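PDB 6W1W: motility-associated killing factor MakB from Vibrio cholerae serotype O1, which probably acts as one component of a three-component cytotoxin that resembles the alpha-pore-forming toxins. Local coordinates for residues 36-41 and 209-214; 164-169 and 240-245. One frame throughout, in Å; residues are numbered along the deposited sequence.

Contact 1. Residues 36-41 and 209-214; sequences LFIGHV and VPFLSF
A short antiparallel pairing joins the residues that follow helix 9-35 to strand 209-220, an outermost strand of the mixed sheet, in a chain structurally similar to the alpha-pore-forming toxins. Residues 36-41 run nearly antiparallel to 211-214, and a single beta bridge, Ile38 with Leu212, marks the register. Two backbone bonds carry it: Gly39 N gives its hydrogen to Phe211 O at 2.9 Å, and Ser213 N reaches Phe37 O at 3.3 Å. The return bond from Phe37 N to Ser213 O is weak, its angle at the hydrogen only 127°. Phe37 O also takes a CA-H...O contact from Leu212 CA, 3.2 Å away, so two neighbouring donors converge on that one oxygen.

The apolar side chains of Ile38, Val41, Phe211 and Leu212 reach toward the helices. Ile38 and Leu212 lie alongside one another, pointing the same way, with Ile38 CG1 4.2 Å from Leu212 CD1. Phe211 holds CG anti to its backbone N (chi1 177°), which brings a ring whose CB starts off away from residues 36-41 back to them; Val41 CG1 meets Phe211 CE2 at 3.5 Å. Ala255 of helix 251-270 touches Val41 and Phe211, and its Ile262 touches Leu212, while Val51 and Leu48 of helix 46-66 touch Ile38 and Val41. Phe37 is different: its exposed ring presents an edge to the opposite backbone, with Phe211 O lying in the ring plane 3.3 Å from Phe37 CD1.

Contact 2. Residues 164-169 and 240-245; sequences ATEIGS and DKLTQL
Helices 157-176 and 233-245 pack antiparallel here, the axes of their short segments 9.5 Å apart at closest and their directions 161° from one another, with Glu166 facing Leu242 across the gap. Glu166 fills most of the interface on its own side. Its CB lies 3.9 Å from Leu245 CD1, and the chain, bent at chi2 (44°), then carries the carboxylate across the stem of Lys241 at about a right angle. What Glu166 OE2 meets there is methylene: Lys241 CD sits 3.2 Å away, whereas the ammonium NZ stays 5.4 Å from the same oxygen, because the lysine's end leads away. The opposite charges may still attract, but they form no salt bridge. Asp238 brings a second acid close to Glu166, which would probably raise the cost of keeping both ionised.

Next to Glu166 and Lys241, Ile167 CG1 packs obliquely against the branched end of Leu242, 3.8 Å from Leu242 CD2. Within helix 157-176, Ile163 extends the apolar seam, touching both Leu242 and Leu245, while Arg162 touches Leu245. Helix 251-270 packs on helix 157-176, its Ile258 and Ala261 meeting Ile167 and its Lys260 meeting Ala164.

In the fold
Contacts 1 and 2 sit on the same side of the chain's centre, their centres about 17 Å apart and their nearest atoms about 6 Å apart, without touching. Their segments alternate along the chain: 36-41, then 164-169, 209-214 and 240-245. Helix 251-270 is the element common to both, packing on Phe211 and Leu212 in contact 1 and on Ile167 in contact 2. Strands 193-203 and 209-220 fall between the two segments of contact 2, so its helices flank the strand hairpin in sequence. Together the contacts tie early, middle and later parts of the chain into one end of this elongated, largely helical toxin component.

Contact 1. Residues 36-41 and 209-214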
loop_
_atom_site.group_PDB
_atom_site.type_symbol
_atom_site.label_atom_id
_atom_site.label_comp_id
_atom_site.label_asym_id
_atom_site.label_seq_id
_atom_site.Cartn_x
_atom_site.Cartn_y
_atom_site.Cartn_z
ATOM N N LEU A 36 3.290 11.579 -11.349
ATOM C CA LEU A 36 4.454 12.457 -11.299
ATOM C C LEU A 36 4.672 13.161 -12.633
ATOM O O LEU A 36 4.740 12.523 -13.686
ATOM C CB LEU A 36 5.700 11.658 -10.912
ATOM C CG LEU A 36 6.750 12.397 -10.079
ATOM C CD1 LEU A 36 7.754 11.429 -9.475
ATOM C CD2 LEU A 36 7.467 13.450 -10.892
ATOM N N PHE A 37 4.776 14.487 -12.575
ATOM C CA PHE A 37 5.019 15.339 -13.729
ATOM C C PHE A 37 6.194 16.254 -13.415
ATOM O O PHE A 37 6.300 16.768 -12.298
ATOM C CB PHE A 37 3.771 16.170 -14.072
ATOM C CG PHE A 37 3.958 17.115 -15.231
ATOM C CD1 PHE A 37 4.534 18.360 -15.047
ATOM C CD2 PHE A 37 3.531 16.767 -16.502
ATOM C CE1 PHE A 37 4.698 19.226 -16.110
ATOM C CE2 PHE A 37 3.689 17.633 -17.570
ATOM C CZ PHE A 37 4.273 18.862 -17.373
ATOM N N ILE A 38 7.077 16.455 -14.392
ATOM C CA ILE A 38 8.234 17.332 -14.226
ATOM C C ILE A 38 8.384 18.168 -15.489
ATOM O O ILE A 38 8.710 17.631 -16.556
ATOM C CB ILE A 38 9.530 16.559 -13.938
ATOM C CG1 ILE A 38 9.420 15.814 -12.607
ATOM C CG2 ILE A 38 10.712 17.513 -13.918
ATOM C CD1 ILE A 38 10.715 15.244 -12.097
ATOM N N GLY A 39 8.150 19.476 -15.373
ATOM C CA GLY A 39 8.307 20.402 -16.473
ATOM C C GLY A 39 9.698 21.001 -16.517
ATOM O O GLY A 39 10.656 20.462 -15.957
ATOM N N HIS A 40 9.804 22.146 -17.188
ATOM C CA HIS A 40 11.086 22.779 -17.457
ATOM C C HIS A 40 11.225 24.082 -16.677
ATOM O O HIS A 40 10.231 24.729 -16.326
ATOM C CB HIS A 40 11.249 23.050 -18.953
ATOM C CG HIS A 40 10.965 21.860 -19.815
ATOM N ND1 HIS A 40 9.732 21.631 -20.388
ATOM C CD2 HIS A 40 11.750 20.823 -20.190
ATOM C CE1 HIS A 40 9.772 20.510 -21.085
ATOM N NE2 HIS A 40 10.986 19.999 -20.979
ATOM N N VAL A 41 12.476 24.455 -16.411
ATOM C CA VAL A 41 12.801 25.724 -15.773
ATOM C C VAL A 41 13.329 26.689 -16.826
ATOM O O VAL A 41 13.149 26.476 -18.030
ATOM C CB VAL A 41 13.816 25.540 -14.629
ATOM C CG1 VAL A 41 13.285 24.549 -13.620
ATOM C CG2 VAL A 41 15.165 25.085 -15.170
ATOM N N VAL A 209 5.324 30.075 -12.425
ATOM C CA VAL A 209 5.372 29.140 -13.554
ATOM C C VAL A 209 5.191 27.714 -13.040
ATOM O O VAL A 209 5.923 27.300 -12.125
ATOM C CB VAL A 209 6.690 29.271 -14.342
ATOM C CG1 VAL A 209 6.862 28.094 -15.295
ATOM C CG2 VAL A 209 6.752 30.588 -15.120
ATOM N N PRO A 210 4.255 26.929 -13.583
ATOM C CA PRO A 210 4.085 25.548 -13.107
ATOM C C PRO A 210 5.300 24.692 -13.436
ATOM O O PRO A 210 6.087 24.994 -14.335
ATOM C CB PRO A 210 2.840 25.054 -13.853
ATOM C CG PRO A 210 2.745 25.923 -15.052
ATOM C CD PRO A 210 3.268 27.275 -14.625
ATOM N N PHE A 211 5.446 23.601 -12.687
ATOM C CA PHE A 211 6.670 22.813 -12.762
ATOM C C PHE A 211 6.410 21.341 -12.476
ATOM O O PHE A 211 6.315 20.531 -13.404
ATOM C CB PHE A 211 7.702 23.392 -11.789
ATOM C CG PHE A 211 8.984 22.616 -11.715
ATOM C CD1 PHE A 211 9.254 21.804 -10.626
ATOM C CD2 PHE A 211 9.927 22.713 -12.719
ATOM C CE1 PHE A 211 10.432 21.094 -10.546
ATOM C CE2 PHE A 211 11.109 22.002 -12.643
ATOM C CZ PHE A 211 11.360 21.193 -11.554
ATOM N N LEU A 212 6.291 20.987 -11.201
ATOM C CA LEU A 212 6.111 19.606 -10.776
ATOM C C LEU A 212 4.729 19.449 -10.161
ATOM O O LEU A 212 4.181 20.397 -9.590
ATOM C CB LEU A 212 7.185 19.203 -9.759
ATOM C CG LEU A 212 7.411 17.742 -9.363
ATOM C CD1 LEU A 212 8.844 17.579 -8.895
ATOM C CD2 LEU A 212 6.452 17.267 -8.272
ATOM N N SER A 213 4.173 18.240 -10.269
ATOM C CA SER A 213 2.855 17.967 -9.702
ATOM C C SER A 213 2.698 16.461 -9.555
ATOM O O SER A 213 2.505 15.764 -10.554
ATOM C CB SER A 213 1.750 18.549 -10.583
ATOM O OG SER A 213 1.124 17.543 -11.361
ATOM N N PHE A 214 2.774 15.962 -8.325
ATOM C CA PHE A 214 2.540 14.551 -8.053
ATOM C C PHE A 214 1.342 14.401 -7.123
ATOM O O PHE A 214 0.993 15.315 -6.372
ATOM C CB PHE A 214 3.786 13.874 -7.456
ATOM C CG PHE A 214 3.939 14.055 -5.971
ATOM C CD1 PHE A 214 4.141 15.307 -5.427
ATOM C CD2 PHE A 214 3.916 12.961 -5.122
ATOM C CE1 PHE A 214 4.292 15.471 -4.063
ATOM C CE2 PHE A 214 4.069 13.120 -3.756
ATOM C CZ PHE A 214 4.258 14.377 -3.228
#

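Contact 2. Residues 164-169 and 240-245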
loop_
_atom_site.group_PDB
_atom_site.type_symbol
_atom_site.label_atom_id
_atom_site.label_comp_id
_atom_site.label_asym_id
_atom_site.label_seq_id
_atom_site.Cartn_x
_atom_site.Cartn_y
_atom_site.Cartn_z
ATOM N N ALA A 164 13.136 22.228 0.713
ATOM C CA ALA A 164 12.892 20.789 0.657
ATOM C C ALA A 164 12.284 20.272 1.956
ATOM O O ALA A 164 11.471 19.338 1.931
ATOM C CB ALA A 164 14.187 20.040 0.336
ATOM N N THR A 165 12.652 20.870 3.093
ATOM C CA THR A 165 12.094 20.453 4.376
ATOM C C THR A 165 10.644 20.890 4.527
ATOM O O THR A 165 9.848 20.191 5.168
ATOM C CB THR A 165 12.929 21.014 5.532
ATOM O OG1 THR A 165 14.323 20.808 5.268
ATOM C CG2 THR A 165 12.562 20.336 6.845
ATOM N N GLU A 166 10.284 22.033 3.939
ATOM C CA GLU A 166 8.913 22.521 4.035
ATOM C C GLU A 166 7.975 21.701 3.164
ATOM O O GLU A 166 6.854 21.376 3.579
ATOM C CB GLU A 166 8.854 23.998 3.642
ATOM C CG GLU A 166 7.750 24.772 4.327
ATOM C CD GLU A 166 7.659 24.437 5.802
ATOM O OE1 GLU A 166 6.546 24.120 6.272
ATOM O OE2 GLU A 166 8.702 24.468 6.489
ATOM N N ILE A 167 8.415 21.365 1.951
ATOM C CA ILE A 167 7.631 20.505 1.072
ATOM C C ILE A 167 7.402 19.151 1.731
ATOM O O ILE A 167 6.320 18.558 1.618
ATOM C CB ILE A 167 8.334 20.375 -0.292
ATOM C CG1 ILE A 167 8.324 21.719 -1.022
ATOM C CG2 ILE A 167 7.681 19.297 -1.136
ATOM C CD1 ILE A 167 9.283 21.790 -2.197
ATOM N N GLY A 168 8.413 18.649 2.444
ATOM C CA GLY A 168 8.247 17.409 3.180
ATOM C C GLY A 168 7.389 17.561 4.415
ATOM O O GLY A 168 6.703 16.616 4.819
ATOM N N SER A 169 7.418 18.738 5.039
ATOM C CA SER A 169 6.514 18.991 6.157
ATOM C C SER A 169 5.080 19.165 5.668
ATOM O O SER A 169 4.143 18.617 6.261
ATOM C CB SER A 169 6.978 20.221 6.936
ATOM O OG SER A 169 6.385 20.269 8.220
ATOM N N ASP A 240 1.892 28.504 3.725
ATOM C CA ASP A 240 2.323 29.899 3.761
ATOM C C ASP A 240 3.824 30.008 3.979
ATOM O O ASP A 240 4.481 30.866 3.380
ATOM C CB ASP A 240 1.565 30.661 4.851
ATOM C CG ASP A 240 0.179 31.100 4.408
ATOM O OD1 ASP A 240 -0.201 30.817 3.252
ATOM O OD2 ASP A 240 -0.528 31.734 5.219
ATOM N N LYS A 241 4.384 29.147 4.832
ATOM C CA LYS A 241 5.825 29.157 5.067
ATOM C C LYS A 241 6.591 28.875 3.780
ATOM O O LYS A 241 7.660 29.453 3.542
ATOM C CB LYS A 241 6.171 28.129 6.145
ATOM C CG LYS A 241 7.527 28.309 6.804
ATOM C CD LYS A 241 7.769 27.201 7.821
ATOM C CE LYS A 241 8.675 27.649 8.958
ATOM N NZ LYS A 241 7.988 28.585 9.908
ATOM N N LEU A 242 6.048 27.999 2.928
ATOM C CA LEU A 242 6.719 27.641 1.683
ATOM C C LEU A 242 6.776 28.826 0.725
ATOM O O LEU A 242 7.827 29.112 0.144
ATOM C CB LEU A 242 6.013 26.449 1.037
ATOM C CG LEU A 242 6.661 25.870 -0.223
ATOM C CD1 LEU A 242 8.112 25.500 0.037
ATOM C CD2 LEU A 242 5.887 24.662 -0.733
ATOM N N THR A 243 5.649 29.528 0.552
ATOM C CA THR A 243 5.617 30.711 -0.306
ATOM C C THR A 243 6.732 31.687 0.046
ATOM O O THR A 243 7.367 32.272 -0.841
ATOM C CB THR A 243 4.255 31.402 -0.187
ATOM O OG1 THR A 243 3.230 30.550 -0.716
ATOM C CG2 THR A 243 4.249 32.730 -0.938
ATOM N N GLN A 244 6.987 31.868 1.343
ATOM C CA GLN A 244 8.048 32.769 1.775
ATOM C C GLN A 244 9.418 32.229 1.395
ATOM O O GLN A 244 10.291 32.985 0.955
ATOM C CB GLN A 244 7.962 32.986 3.287
ATOM C CG GLN A 244 7.919 34.442 3.714
ATOM C CD GLN A 244 6.746 35.181 3.108
ATOM O OE1 GLN A 244 6.873 36.335 2.699
ATOM N NE2 GLN A 244 5.592 34.521 3.047
ATOM N N LEU A 245 9.623 30.922 1.558
ATOM C CA LEU A 245 10.942 30.352 1.310
ATOM C C LEU A 245 11.292 30.363 -0.176
ATOM O O LEU A 245 12.451 30.591 -0.541
ATOM C CB LEU A 245 11.001 28.933 1.870
ATOM C CG LEU A 245 10.859 28.831 3.393
ATOM C CD1 LEU A 245 10.759 27.385 3.853
ATOM C CD2 LEU A 245 12.019 29.524 4.075
#